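Side-chain contacts in Stk_08120 (PDB 2EJX), which probably acts as a fatty acid carrier of a family specific to thermoacidophilic archaea, with a fold related to the Bet v 1 group: residues A[15-20]-A[94-99]; A[27-32]-A[127-132]; A[31-36]-A[120-125]; A[74-79]-A[83-88]; A[100-103]-A[107-110]. All coordinates share one frame; numbering follows the deposited sequence.

Interaction 1: residues A[15-20]-A[94-99]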
# COMPACT_ATOMS: atom_id res chain seq x y z
N GLN A 15 -8.93 5.05 14.57
CA GLN A 15 -8.01 6.17 14.52
C GLN A 15 -8.67 7.25 13.66
O GLN A 15 -9.63 6.95 12.93
CB GLN A 15 -6.65 5.75 13.91
CG GLN A 15 -5.69 5.05 14.84
CD GLN A 15 -4.91 6.03 15.68
OE1 GLN A 15 -4.96 7.23 15.44
NE2 GLN A 15 -4.20 5.53 16.67
N ASP A 16 -8.20 8.49 13.74
CA ASP A 16 -8.78 9.56 12.94
C ASP A 16 -8.59 9.17 11.48
O ASP A 16 -7.46 9.02 11.02
CB ASP A 16 -8.11 10.91 13.21
CG ASP A 16 -8.64 12.04 12.33
OD1 ASP A 16 -8.48 12.00 11.09
OD2 ASP A 16 -9.23 12.99 12.87
N ILE A 17 -9.70 9.02 10.78
CA ILE A 17 -9.66 8.47 9.43
C ILE A 17 -8.85 9.31 8.45
O ILE A 17 -8.30 8.79 7.51
CB ILE A 17 -11.10 8.23 8.85
CG1 ILE A 17 -11.02 7.42 7.54
CG2 ILE A 17 -11.87 9.59 8.66
CD1 ILE A 17 -10.76 5.92 7.72
N ASP A 18 -8.79 10.62 8.67
CA ASP A 18 -8.12 11.47 7.75
C ASP A 18 -6.62 11.36 7.96
O ASP A 18 -5.85 11.33 7.01
CB ASP A 18 -8.69 12.90 7.82
CG ASP A 18 -10.15 12.94 7.34
OD1 ASP A 18 -10.46 12.32 6.29
OD2 ASP A 18 -10.99 13.54 8.04
N VAL A 19 -6.23 11.17 9.21
CA VAL A 19 -4.82 10.85 9.50
C VAL A 19 -4.41 9.54 8.86
O VAL A 19 -3.33 9.45 8.28
CB VAL A 19 -4.57 10.88 11.05
CG1 VAL A 19 -3.16 10.34 11.39
CG2 VAL A 19 -4.70 12.35 11.53
N VAL A 20 -5.25 8.52 8.99
CA VAL A 20 -4.95 7.23 8.41
C VAL A 20 -4.77 7.29 6.89
O VAL A 20 -3.83 6.72 6.33
CB VAL A 20 -6.02 6.22 8.80
CG1 VAL A 20 -5.78 4.87 8.12
CG2 VAL A 20 -6.06 6.04 10.41
N ASN A 94 -15.01 5.33 9.75
CA ASN A 94 -14.27 4.27 10.45
C ASN A 94 -13.82 3.14 9.55
O ASN A 94 -13.49 2.09 10.05
CB ASN A 94 -15.11 3.64 11.59
CG ASN A 94 -15.42 4.62 12.71
OD1 ASN A 94 -14.57 4.90 13.57
ND2 ASN A 94 -16.66 5.12 12.72
N THR A 95 -13.88 3.34 8.22
CA THR A 95 -13.70 2.23 7.29
C THR A 95 -13.04 2.74 6.03
O THR A 95 -13.41 3.80 5.51
CB THR A 95 -15.05 1.58 6.88
OG1 THR A 95 -15.89 1.51 8.04
CG2 THR A 95 -14.85 0.19 6.34
N LEU A 96 -12.08 1.97 5.53
CA LEU A 96 -11.52 2.21 4.24
C LEU A 96 -11.44 0.92 3.43
O LEU A 96 -11.65 -0.18 3.96
CB LEU A 96 -10.15 2.91 4.34
CG LEU A 96 -8.97 2.30 5.07
CD1 LEU A 96 -8.16 1.27 4.24
CD2 LEU A 96 -8.04 3.40 5.54
N GLN A 97 -11.17 1.09 2.14
CA GLN A 97 -10.96 -0.06 1.25
C GLN A 97 -9.64 0.09 0.55
O GLN A 97 -9.32 1.18 0.07
CB GLN A 97 -12.12 -0.12 0.20
CG GLN A 97 -12.25 -1.47 -0.56
CD GLN A 97 -12.80 -2.67 0.24
OE1 GLN A 97 -12.62 -3.83 -0.15
NE2 GLN A 97 -13.46 -2.40 1.33
N ILE A 98 -8.91 -1.01 0.43
CA ILE A 98 -7.66 -1.09 -0.35
C ILE A 98 -7.92 -2.04 -1.50
O ILE A 98 -8.43 -3.16 -1.27
CB ILE A 98 -6.48 -1.61 0.51
CG1 ILE A 98 -6.33 -0.72 1.76
CG2 ILE A 98 -5.20 -1.74 -0.33
CD1 ILE A 98 -5.13 -1.08 2.67
N ILE A 99 -7.63 -1.57 -2.71
CA ILE A 99 -7.82 -2.39 -3.90
C ILE A 99 -6.52 -2.32 -4.69
O ILE A 99 -6.10 -1.23 -5.07
CB ILE A 99 -8.94 -1.84 -4.83
CG1 ILE A 99 -10.26 -1.66 -4.07
CG2 ILE A 99 -9.15 -2.77 -6.02
CD1 ILE A 99 -10.54 -0.18 -3.72
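I17 and V20, one helical turn apart near the start of helix 17-24, meet the beginning of strand 95-102: I17 reaches T95 and L96, and V20 reaches L96. The I17 side chain can be followed outward. Its CB points at the strand, and CG1 continues the line with chi1 at -170°, leaving CG2 on the other side, away from T95 and L96. Only the terminal CD1 arrives. It lies 4.0 Å from T95 O, almost as near to the amide nitrogen of the same residue, and 4.3 Å from L96 CD2, so the methyl rests against peptide backbone as much as against a side chain. The closer pair is V20 with L96, where V20 CG1 lies 3.7 Å from L96 CD2. The second V20 branch, CG2, faces I130 of the long helix 105-137, so V20 sits between L96 and I130, one branch to each.

D16 starts the helix from the solvent side as its N-cap. Its OD1 accepts from D18 N at 2.8 Å and from V19 N at 3.0 Å, the two donors coming from opposite faces of the carboxylate plane. The T95 side chain starts away from the helix, and its OG1 is hydrogen-bonded to D92 and K12.

Between the segments the chemistry is apolar packing at moderate distances, with a single methyl-carbonyl approach added. The methyls of I17, V20 and L96 meet between helix 17-24 and the start of strand 95-102, while the D16 carboxylate and the T95 hydroxyl find their hydrogen bonds within their own surroundings.

Interaction 2: residues A[27-32]-A[127-132]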
# COMPACT_ATOMS: atom_id res chain seq x y z
N PRO A 27 4.13 6.74 0.22
CA PRO A 27 4.48 5.42 -0.29
C PRO A 27 5.51 4.69 0.55
O PRO A 27 5.59 3.47 0.49
CB PRO A 27 5.04 5.74 -1.72
CG PRO A 27 5.51 7.10 -1.65
CD PRO A 27 4.58 7.82 -0.68
N ALA A 28 6.28 5.42 1.37
CA ALA A 28 7.24 4.79 2.27
C ALA A 28 6.52 3.96 3.33
O ALA A 28 7.09 3.07 3.93
CB ALA A 28 8.07 5.85 2.95
N PHE A 29 5.26 4.29 3.56
CA PHE A 29 4.43 3.46 4.44
C PHE A 29 3.81 2.31 3.67
O PHE A 29 4.10 1.10 3.93
CB PHE A 29 3.31 4.30 5.12
CG PHE A 29 2.34 3.47 5.93
CD1 PHE A 29 2.72 2.98 7.22
CD2 PHE A 29 1.08 3.15 5.45
CE1 PHE A 29 1.84 2.17 7.98
CE2 PHE A 29 0.17 2.34 6.20
CZ PHE A 29 0.54 1.86 7.49
N THR A 30 3.04 2.70 2.65
CA THR A 30 2.08 1.82 1.98
C THR A 30 2.75 0.69 1.19
O THR A 30 2.28 -0.44 1.24
CB THR A 30 1.16 2.66 1.09
OG1 THR A 30 0.44 3.59 1.92
CG2 THR A 30 0.16 1.79 0.32
N ILE A 31 3.83 0.99 0.47
CA ILE A 31 4.45 -0.01 -0.40
C ILE A 31 5.11 -1.15 0.39
O ILE A 31 4.84 -2.31 0.10
CB ILE A 31 5.41 0.65 -1.49
CG1 ILE A 31 4.65 1.68 -2.32
CG2 ILE A 31 6.05 -0.36 -2.38
CD1 ILE A 31 3.52 1.14 -3.11
N PRO A 32 5.98 -0.85 1.40
CA PRO A 32 6.52 -1.95 2.19
C PRO A 32 5.45 -2.74 2.96
O PRO A 32 5.59 -3.95 3.16
CB PRO A 32 7.47 -1.24 3.16
CG PRO A 32 7.81 0.07 2.42
CD PRO A 32 6.54 0.44 1.82
N ASP A 127 -4.75 -0.20 13.94
CA ASP A 127 -4.72 0.93 14.87
C ASP A 127 -3.38 1.06 15.67
O ASP A 127 -2.95 2.19 15.97
CB ASP A 127 -5.93 0.89 15.77
CG ASP A 127 -7.18 1.39 15.05
OD1 ASP A 127 -7.09 1.82 13.87
OD2 ASP A 127 -8.24 1.42 15.69
N GLU A 128 -2.77 -0.10 15.99
CA GLU A 128 -1.45 -0.19 16.64
C GLU A 128 -0.37 0.26 15.66
O GLU A 128 0.51 1.03 16.01
CB GLU A 128 -1.14 -1.63 17.12
CG GLU A 128 -2.16 -2.22 18.17
CD GLU A 128 -3.39 -3.02 17.60
OE1 GLU A 128 -3.81 -2.86 16.42
OE2 GLU A 128 -3.95 -3.86 18.36
N ILE A 129 -0.48 -0.17 14.40
CA ILE A 129 0.51 0.30 13.38
C ILE A 129 0.44 1.86 13.23
O ILE A 129 1.46 2.59 13.24
CB ILE A 129 0.23 -0.41 12.05
CG1 ILE A 129 0.68 -1.89 12.15
CG2 ILE A 129 0.94 0.39 10.89
CD1 ILE A 129 0.08 -2.81 11.07
N ILE A 130 -0.76 2.40 13.12
CA ILE A 130 -0.95 3.82 12.89
C ILE A 130 -0.60 4.62 14.13
O ILE A 130 -0.09 5.72 14.02
CB ILE A 130 -2.39 4.15 12.47
CG1 ILE A 130 -2.75 3.50 11.09
CG2 ILE A 130 -2.66 5.72 12.53
CD1 ILE A 130 -2.06 4.18 9.81
N ARG A 131 -0.89 4.09 15.31
CA ARG A 131 -0.54 4.81 16.53
C ARG A 131 0.97 5.06 16.59
O ARG A 131 1.43 6.18 16.87
CB ARG A 131 -0.96 4.02 17.74
CG ARG A 131 -0.76 4.77 19.04
CD ARG A 131 -1.23 3.93 20.23
NE ARG A 131 -0.39 2.75 20.37
CZ ARG A 131 0.78 2.73 21.01
NH1 ARG A 131 1.25 3.82 21.59
NH2 ARG A 131 1.48 1.61 21.05
N LEU A 132 1.73 4.02 16.32
CA LEU A 132 3.20 4.14 16.21
C LEU A 132 3.67 5.08 15.08
O LEU A 132 4.61 5.86 15.28
CB LEU A 132 3.82 2.73 16.05
CG LEU A 132 3.73 1.92 17.34
CD1 LEU A 132 4.22 0.48 17.05
CD2 LEU A 132 4.58 2.52 18.47
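The packing of the second short helix against the long C-terminal helix of a Bet v 1-like fold is carried here by F29 of helix 27-34, whose ring meets I129 and I130 of helix 105-137. The backbones stay well apart, with F29 CA and I130 CA 10.0 Å from each other, and the phenyl group bridges most of that gap. With CG trans to the backbone nitrogen (chi1 175°), the ring extends straight out from its helix and presents its far end to the partner.

That end is met by two methyls. I129 CG2 sits at the ring edge, close to the ring plane, 3.5 Å from F29 CE1 and 3.7 Å from F29 CZ. I130 comes in obliquely with the tip of its longer branch, CD1, 4.2 Å from F29 CZ. Both isoleucines run at roughly a right angle to the phenylalanine. Neighbouring residues complete the surroundings. F24 makes an edge-to-face stack with F29, I23 of helix 17-24 touches both F29 and I130, and further along the long helix E133 and R137 also reach F29.

The next residue, T30, bonds through its hydroxyl to F24 O, tying the helix to the end of helix 17-24. Two short helices following the first strand and leaning on a long C-terminal helix, with a curved antiparallel sheet around that helix, are typical of the helix-grip architecture shared by Bet v 1-like proteins.

Interaction 3: residues A[31-36]-A[120-125]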
# COMPACT_ATOMS: atom_id res chain seq x y z
N ILE A 31 3.83 0.99 0.47
CA ILE A 31 4.45 -0.01 -0.40
C ILE A 31 5.11 -1.15 0.39
O ILE A 31 4.84 -2.31 0.10
CB ILE A 31 5.41 0.65 -1.49
CG1 ILE A 31 4.65 1.68 -2.32
CG2 ILE A 31 6.05 -0.36 -2.38
CD1 ILE A 31 3.52 1.14 -3.11
N PRO A 32 5.98 -0.85 1.40
CA PRO A 32 6.52 -1.95 2.19
C PRO A 32 5.45 -2.74 2.96
O PRO A 32 5.59 -3.95 3.16
CB PRO A 32 7.47 -1.24 3.16
CG PRO A 32 7.81 0.07 2.42
CD PRO A 32 6.54 0.44 1.82
N GLN A 33 4.37 -2.08 3.33
CA GLN A 33 3.27 -2.76 4.07
C GLN A 33 2.49 -3.75 3.23
O GLN A 33 1.99 -4.74 3.79
CB GLN A 33 2.29 -1.76 4.69
CG GLN A 33 2.81 -0.98 5.90
CD GLN A 33 2.92 -1.80 7.18
OE1 GLN A 33 3.47 -1.33 8.21
NE2 GLN A 33 2.42 -3.01 7.14
N ILE A 34 2.37 -3.47 1.92
CA ILE A 34 1.44 -4.22 1.04
C ILE A 34 2.13 -5.10 -0.00
O ILE A 34 1.75 -6.26 -0.20
CB ILE A 34 0.38 -3.27 0.39
CG1 ILE A 34 -0.57 -2.70 1.47
CG2 ILE A 34 -0.49 -4.02 -0.66
CD1 ILE A 34 -1.26 -1.46 1.04
N PHE A 35 3.17 -4.56 -0.64
CA PHE A 35 3.82 -5.29 -1.72
C PHE A 35 4.59 -6.50 -1.18
O PHE A 35 5.00 -6.47 -0.02
CB PHE A 35 4.70 -4.35 -2.56
CG PHE A 35 3.94 -3.66 -3.66
CD1 PHE A 35 2.78 -2.94 -3.38
CD2 PHE A 35 4.35 -3.78 -4.98
CE1 PHE A 35 2.05 -2.31 -4.39
CE2 PHE A 35 3.62 -3.15 -6.02
CZ PHE A 35 2.48 -2.41 -5.71
N PRO A 36 4.75 -7.58 -1.99
CA PRO A 36 5.48 -8.75 -1.48
C PRO A 36 6.97 -8.52 -1.25
O PRO A 36 7.70 -8.21 -2.19
CB PRO A 36 5.30 -9.83 -2.57
CG PRO A 36 4.35 -9.27 -3.57
CD PRO A 36 4.24 -7.79 -3.38
N ASP A 120 -4.29 -8.76 5.28
CA ASP A 120 -4.85 -9.35 6.51
C ASP A 120 -4.14 -8.85 7.74
O ASP A 120 -4.80 -8.48 8.70
CB ASP A 120 -4.77 -10.90 6.44
CG ASP A 120 -5.77 -11.50 5.47
OD1 ASP A 120 -6.63 -10.80 4.95
OD2 ASP A 120 -5.69 -12.71 5.25
N ARG A 121 -2.80 -8.86 7.72
CA ARG A 121 -2.02 -8.36 8.84
C ARG A 121 -2.29 -6.86 9.09
O ARG A 121 -2.48 -6.43 10.21
CB ARG A 121 -0.51 -8.59 8.56
CG ARG A 121 0.41 -8.16 9.71
CD ARG A 121 1.90 -8.33 9.34
NE ARG A 121 2.19 -7.76 8.02
CZ ARG A 121 2.31 -6.46 7.74
NH1 ARG A 121 2.19 -5.49 8.68
NH2 ARG A 121 2.51 -6.11 6.47
N LEU A 122 -2.34 -6.06 8.03
CA LEU A 122 -2.69 -4.64 8.17
C LEU A 122 -4.09 -4.47 8.78
O LEU A 122 -4.26 -3.67 9.70
CB LEU A 122 -2.58 -3.94 6.79
CG LEU A 122 -2.31 -2.46 6.58
CD1 LEU A 122 -0.97 -2.01 7.18
CD2 LEU A 122 -2.32 -2.27 5.03
N ALA A 123 -5.07 -5.22 8.29
CA ALA A 123 -6.44 -5.09 8.82
C ALA A 123 -6.50 -5.42 10.31
O ALA A 123 -7.19 -4.75 11.06
CB ALA A 123 -7.39 -5.94 8.04
N GLU A 124 -5.80 -6.48 10.72
CA GLU A 124 -5.83 -6.99 12.10
C GLU A 124 -5.07 -6.11 13.08
O GLU A 124 -5.39 -6.15 14.27
CB GLU A 124 -5.28 -8.43 12.16
CG GLU A 124 -6.20 -9.48 11.53
CD GLU A 124 -5.47 -10.76 11.14
OE1 GLU A 124 -4.26 -10.92 11.46
OE2 GLU A 124 -6.11 -11.60 10.46
N ASN A 125 -4.07 -5.35 12.59
CA ASN A 125 -3.20 -4.54 13.43
C ASN A 125 -3.22 -3.02 13.14
O ASN A 125 -2.37 -2.28 13.59
CB ASN A 125 -1.76 -5.08 13.30
CG ASN A 125 -1.66 -6.52 13.83
OD1 ASN A 125 -1.72 -6.76 15.07
ND2 ASN A 125 -1.57 -7.48 12.91
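The amide of Q33 lies at the edge of the R121 guanidinium, near its plane; the two flat groups are inclined by 33° and their side chains cross at about a right angle. L122 CD1 lies over one face of the amide, 3.9 Å from Q33 CD, and is also 4.1 Å from Q33 CB. The bend of the glutamine at chi2 (-73°) folds its chain across this methyl. The other leucine branch turns to the next residue of helix 27-34, with L122 CD2 4.0 Å from I34 CG1.

R121 reaches the glutamine with an extended chain that turns at chi3 (48°). Its NH2 is bonded to N118 OD1, while N118 ND2 bonds to I34 O near the end of helix 27-34, so N118 links the arginine to the short helix. On the long helix, N125 ND2 donates to R121 O at 3.0 Å.

A polar side made by the amide and guanidinium thus lies beside an apolar interior of I34 and L122, the latter also touching I11 of the first strand. N118 anchors the guanidinium, L122 backs the amide, and the arginine's charge probably polarises the amide at its edge.

Interaction 4: residues A[74-79]-A[83-88]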
# COMPACT_ATOMS: atom_id res chain seq x y z
N ARG A 74 -4.43 7.22 -4.86
CA ARG A 74 -4.27 6.36 -6.01
C ARG A 74 -2.77 6.29 -6.30
O ARG A 74 -2.13 7.32 -6.51
CB ARG A 74 -5.05 6.99 -7.18
CG ARG A 74 -5.44 6.07 -8.27
CD ARG A 74 -6.35 6.76 -9.31
NE ARG A 74 -7.69 7.01 -8.76
CZ ARG A 74 -8.79 7.21 -9.49
NH1 ARG A 74 -8.73 7.18 -10.82
NH2 ARG A 74 -9.97 7.43 -8.89
N ILE A 75 -2.19 5.10 -6.25
CA ILE A 75 -0.74 4.93 -6.48
C ILE A 75 -0.58 4.18 -7.80
O ILE A 75 -0.97 3.01 -7.92
CB ILE A 75 -0.04 4.19 -5.33
CG1 ILE A 75 -0.30 4.93 -4.00
CG2 ILE A 75 1.47 4.07 -5.57
CD1 ILE A 75 0.44 4.40 -2.76
N ILE A 76 -0.05 4.88 -8.79
CA ILE A 76 0.16 4.28 -10.12
C ILE A 76 1.59 3.79 -10.21
O ILE A 76 2.53 4.53 -9.90
CB ILE A 76 -0.17 5.31 -11.20
CG1 ILE A 76 -1.63 5.73 -11.00
CG2 ILE A 76 0.06 4.73 -12.58
CD1 ILE A 76 -2.16 6.75 -12.01
N TYR A 77 1.80 2.52 -10.57
CA TYR A 77 3.15 1.99 -10.54
C TYR A 77 3.48 1.16 -11.79
O TYR A 77 2.56 0.70 -12.47
CB TYR A 77 3.37 1.14 -9.29
CG TYR A 77 2.51 -0.11 -9.26
CD1 TYR A 77 2.95 -1.29 -9.87
CD2 TYR A 77 1.24 -0.10 -8.62
CE1 TYR A 77 2.16 -2.45 -9.85
CE2 TYR A 77 0.46 -1.26 -8.60
CZ TYR A 77 0.94 -2.41 -9.22
OH TYR A 77 0.17 -3.52 -9.19
N ASP A 78 4.78 1.01 -12.06
CA ASP A 78 5.31 0.09 -13.10
C ASP A 78 6.43 -0.73 -12.56
O ASP A 78 7.21 -0.27 -11.77
CB ASP A 78 5.81 0.87 -14.36
CG ASP A 78 6.94 1.87 -14.06
OD1 ASP A 78 6.62 3.06 -13.83
OD2 ASP A 78 8.14 1.48 -14.05
N SER A 79 6.56 -1.98 -13.01
CA SER A 79 7.68 -2.78 -12.56
C SER A 79 8.05 -3.73 -13.68
O SER A 79 7.32 -3.80 -14.68
CB SER A 79 7.33 -3.62 -11.34
OG SER A 79 6.55 -4.74 -11.72
N ASN A 83 2.46 -3.81 -14.40
CA ASN A 83 2.12 -2.43 -13.98
C ASN A 83 0.74 -2.47 -13.34
O ASN A 83 -0.00 -3.46 -13.47
CB ASN A 83 2.14 -1.44 -15.16
CG ASN A 83 3.53 -1.33 -15.85
OD1 ASN A 83 4.55 -1.88 -15.41
ND2 ASN A 83 3.56 -0.57 -16.95
N GLY A 84 0.35 -1.40 -12.65
CA GLY A 84 -0.91 -1.43 -11.97
C GLY A 84 -1.25 -0.17 -11.22
O GLY A 84 -0.56 0.83 -11.36
N ILE A 85 -2.36 -0.24 -10.48
CA ILE A 85 -2.78 0.85 -9.58
C ILE A 85 -3.17 0.28 -8.21
O ILE A 85 -3.88 -0.73 -8.12
CB ILE A 85 -4.01 1.66 -10.17
CG1 ILE A 85 -3.65 2.16 -11.58
CG2 ILE A 85 -4.31 2.85 -9.33
CD1 ILE A 85 -4.75 2.87 -12.33
N LEU A 86 -2.70 0.94 -7.16
CA LEU A 86 -3.17 0.65 -5.79
C LEU A 86 -4.07 1.78 -5.33
O LEU A 86 -3.66 2.95 -5.31
CB LEU A 86 -1.98 0.50 -4.85
CG LEU A 86 -2.23 0.19 -3.36
CD1 LEU A 86 -2.86 -1.11 -3.24
CD2 LEU A 86 -0.88 0.14 -2.69
N TYR A 87 -5.30 1.44 -4.96
CA TYR A 87 -6.23 2.42 -4.43
C TYR A 87 -6.42 2.26 -2.94
O TYR A 87 -6.56 1.15 -2.45
CB TYR A 87 -7.61 2.23 -5.03
CG TYR A 87 -7.62 2.22 -6.53
CD1 TYR A 87 -7.90 3.39 -7.23
CD2 TYR A 87 -7.35 1.04 -7.25
CE1 TYR A 87 -7.92 3.39 -8.62
CE2 TYR A 87 -7.38 1.04 -8.64
CZ TYR A 87 -7.65 2.22 -9.31
OH TYR A 87 -7.68 2.26 -10.71
N ILE A 88 -6.47 3.40 -2.23
CA ILE A 88 -6.96 3.43 -0.86
C ILE A 88 -8.16 4.42 -0.78
O ILE A 88 -8.00 5.61 -1.07
CB ILE A 88 -5.82 3.73 0.17
CG1 ILE A 88 -4.60 2.80 -0.04
CG2 ILE A 88 -6.37 3.56 1.63
CD1 ILE A 88 -3.43 3.39 -0.91
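Y77 lies flat across the neighbouring strand of the hairpin 72-79/82-92, its ring face over G84. Its CG takes the position between backbone N and C (chi1 65°), which brings the ring over the glycine of the next strand. G84 CA stands 3.8 Å from the Y77 ring centroid, 25° off the ring normal, a CH-pi contact. The phenol oxygen continues past G84 to H102 ND1 on the following strand.

On the opposite sheet face, R74 and Y87 run side by side in the same direction. Their flat ends are inclined by 66°: Y87 CE1 lies over one guanidinium face, 3.6 Å from R74 NE, while that nitrogen meets the tyrosine ring near its edge. I85 CG2 lies over one face of the Y87 ring, displaced from its centre. E72 forms the salt bridge to R74. Next along, I76 and I85 also lie alongside each other, with I76 CG1 4.1 Å from I85 CG1.

I75-L86 and Y77-G84 are antiparallel hydrogen-bonded pairs; I75 N donates to L86 O at 2.8 Å and Y77 N to G84 O at 3.0 Å. Near the turn, N83 OD1 accepts from S79 N at 3.1 Å.

The two faces thus differ in chemistry. I75, Y77 and L86 form a largely apolar side, with the Y77 hydroxyl satisfied by H102, where I75 and L86 touch T30 of helix 27-34. The R74, I76, I85 and Y87 side mixes charge with hydrocarbon, and E72 probably balances the arginine there.

Interaction 5: residues A[100-103]-A[107-110]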
# COMPACT_ATOMS: atom_id res chain seq x y z
N LEU A 100 -5.91 -3.47 -4.96
CA LEU A 100 -4.74 -3.56 -5.83
C LEU A 100 -5.11 -4.21 -7.16
O LEU A 100 -5.58 -5.38 -7.19
CB LEU A 100 -3.63 -4.40 -5.18
CG LEU A 100 -2.32 -4.48 -5.98
CD1 LEU A 100 -1.65 -3.12 -6.21
CD2 LEU A 100 -1.33 -5.47 -5.29
N GLU A 101 -4.91 -3.47 -8.25
CA GLU A 101 -5.20 -4.01 -9.58
C GLU A 101 -3.90 -4.05 -10.41
O GLU A 101 -3.32 -3.02 -10.71
CB GLU A 101 -6.28 -3.18 -10.28
CG GLU A 101 -7.63 -3.17 -9.61
CD GLU A 101 -8.65 -2.24 -10.29
OE1 GLU A 101 -8.28 -1.60 -11.29
OE2 GLU A 101 -9.80 -2.13 -9.77
N HIS A 102 -3.45 -5.26 -10.75
CA HIS A 102 -2.18 -5.46 -11.42
C HIS A 102 -2.45 -5.99 -12.84
O HIS A 102 -3.31 -6.83 -13.02
CB HIS A 102 -1.37 -6.46 -10.61
CG HIS A 102 0.05 -6.58 -11.03
ND1 HIS A 102 0.99 -5.59 -10.82
CD2 HIS A 102 0.71 -7.59 -11.65
CE1 HIS A 102 2.15 -5.96 -11.31
NE2 HIS A 102 2.02 -7.18 -11.82
N ASP A 103 -1.69 -5.52 -13.83
CA ASP A 103 -2.00 -5.84 -15.24
C ASP A 103 -1.39 -7.15 -15.76
O ASP A 103 -1.64 -7.57 -16.92
CB ASP A 103 -1.73 -4.65 -16.19
CG ASP A 103 -0.23 -4.49 -16.56
OD1 ASP A 103 0.64 -5.28 -16.12
OD2 ASP A 103 0.06 -3.52 -17.30
N THR A 107 1.98 -12.73 -12.73
CA THR A 107 2.54 -12.08 -11.54
C THR A 107 1.49 -11.94 -10.45
O THR A 107 1.79 -12.16 -9.27
CB THR A 107 3.06 -10.67 -11.85
OG1 THR A 107 4.14 -10.74 -12.78
CG2 THR A 107 3.58 -10.03 -10.56
N ALA A 108 0.29 -11.53 -10.83
CA ALA A 108 -0.82 -11.45 -9.85
C ALA A 108 -1.07 -12.81 -9.15
O ALA A 108 -1.18 -12.89 -7.91
CB ALA A 108 -2.06 -10.91 -10.50
N PHE A 109 -1.12 -13.89 -9.94
CA PHE A 109 -1.32 -15.24 -9.39
C PHE A 109 -0.27 -15.61 -8.34
O PHE A 109 -0.60 -16.15 -7.27
CB PHE A 109 -1.30 -16.29 -10.52
CG PHE A 109 -1.40 -17.73 -10.04
CD1 PHE A 109 -2.65 -18.30 -9.73
CD2 PHE A 109 -0.27 -18.54 -9.95
CE1 PHE A 109 -2.76 -19.61 -9.31
CE2 PHE A 109 -0.38 -19.89 -9.52
CZ PHE A 109 -1.63 -20.41 -9.20
N LEU A 110 0.98 -15.35 -8.67
CA LEU A 110 2.06 -15.73 -7.78
C LEU A 110 2.14 -14.78 -6.57
O LEU A 110 2.41 -15.23 -5.45
CB LEU A 110 3.36 -15.73 -8.55
CG LEU A 110 3.49 -16.85 -9.63
CD1 LEU A 110 4.81 -16.72 -10.30
CD2 LEU A 110 3.42 -18.21 -9.01
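H102 and T107 face each other across the short connection by which the last strand of this Bet v 1-like fold, 95-102, passes into the long C-terminal helix 105-137. The close part of the contact is one ring against one threonine. H102 NE2 lies 3.5 Å from T107 CG2 and 3.6 Å from T107 CB, and the neighbouring ring carbon, H102 CD2, is 3.9 Å from T107 CG2. The two side chains cross at about a right angle, and the methyl meets the ring obliquely. A chi1 of -170° carries the imidazole off the strand end toward the first turns of the helix.

Polar bonds hold this half in place. H102 ND1 is bonded to Y77 OH on the inner side of the sheet, and both H102 NE2 and T107 OG1 bond to the carbonyl oxygen of R81 in the hairpin turn. A ring fixed at both nitrogens has little freedom to rotate, and the shared acceptor R81 O ties imidazole and threonine to one atom.

The outer half is looser. A108 approaches the imidazole only at longer range, its amide nitrogen being 4.0 Å from H102 CD2. D103 lies exposed on the connection, its carboxylate bonded to N83 N. The contact thins out toward solvent, where the last pair is H102 CD2 and A108 CB at 4.5 Å.

How the interactions relate
From the N terminus, the chain passes through helix 17-24, and interaction 1 closes its loop on strand 95-102. Helix 27-34 then opens interactions 2 and 3, which share I31 and P32 and close much later on helix 105-137; both cross interaction 1. Interaction 4, the hairpin 74-79/83-88, falls within the loops of interactions 1, 2 and 3. Interaction 5 follows interactions 1 and 4 in series, yet still lies within the loops of 2 and 3. Together they join both short helices, the sheet and the C-terminal helix. T30, I34 and F35 pack on the hairpin's apolar face, and interactions 4 and 5 meet where neighbouring strands 82-92 and 95-102 run together, N83 O against D103 N.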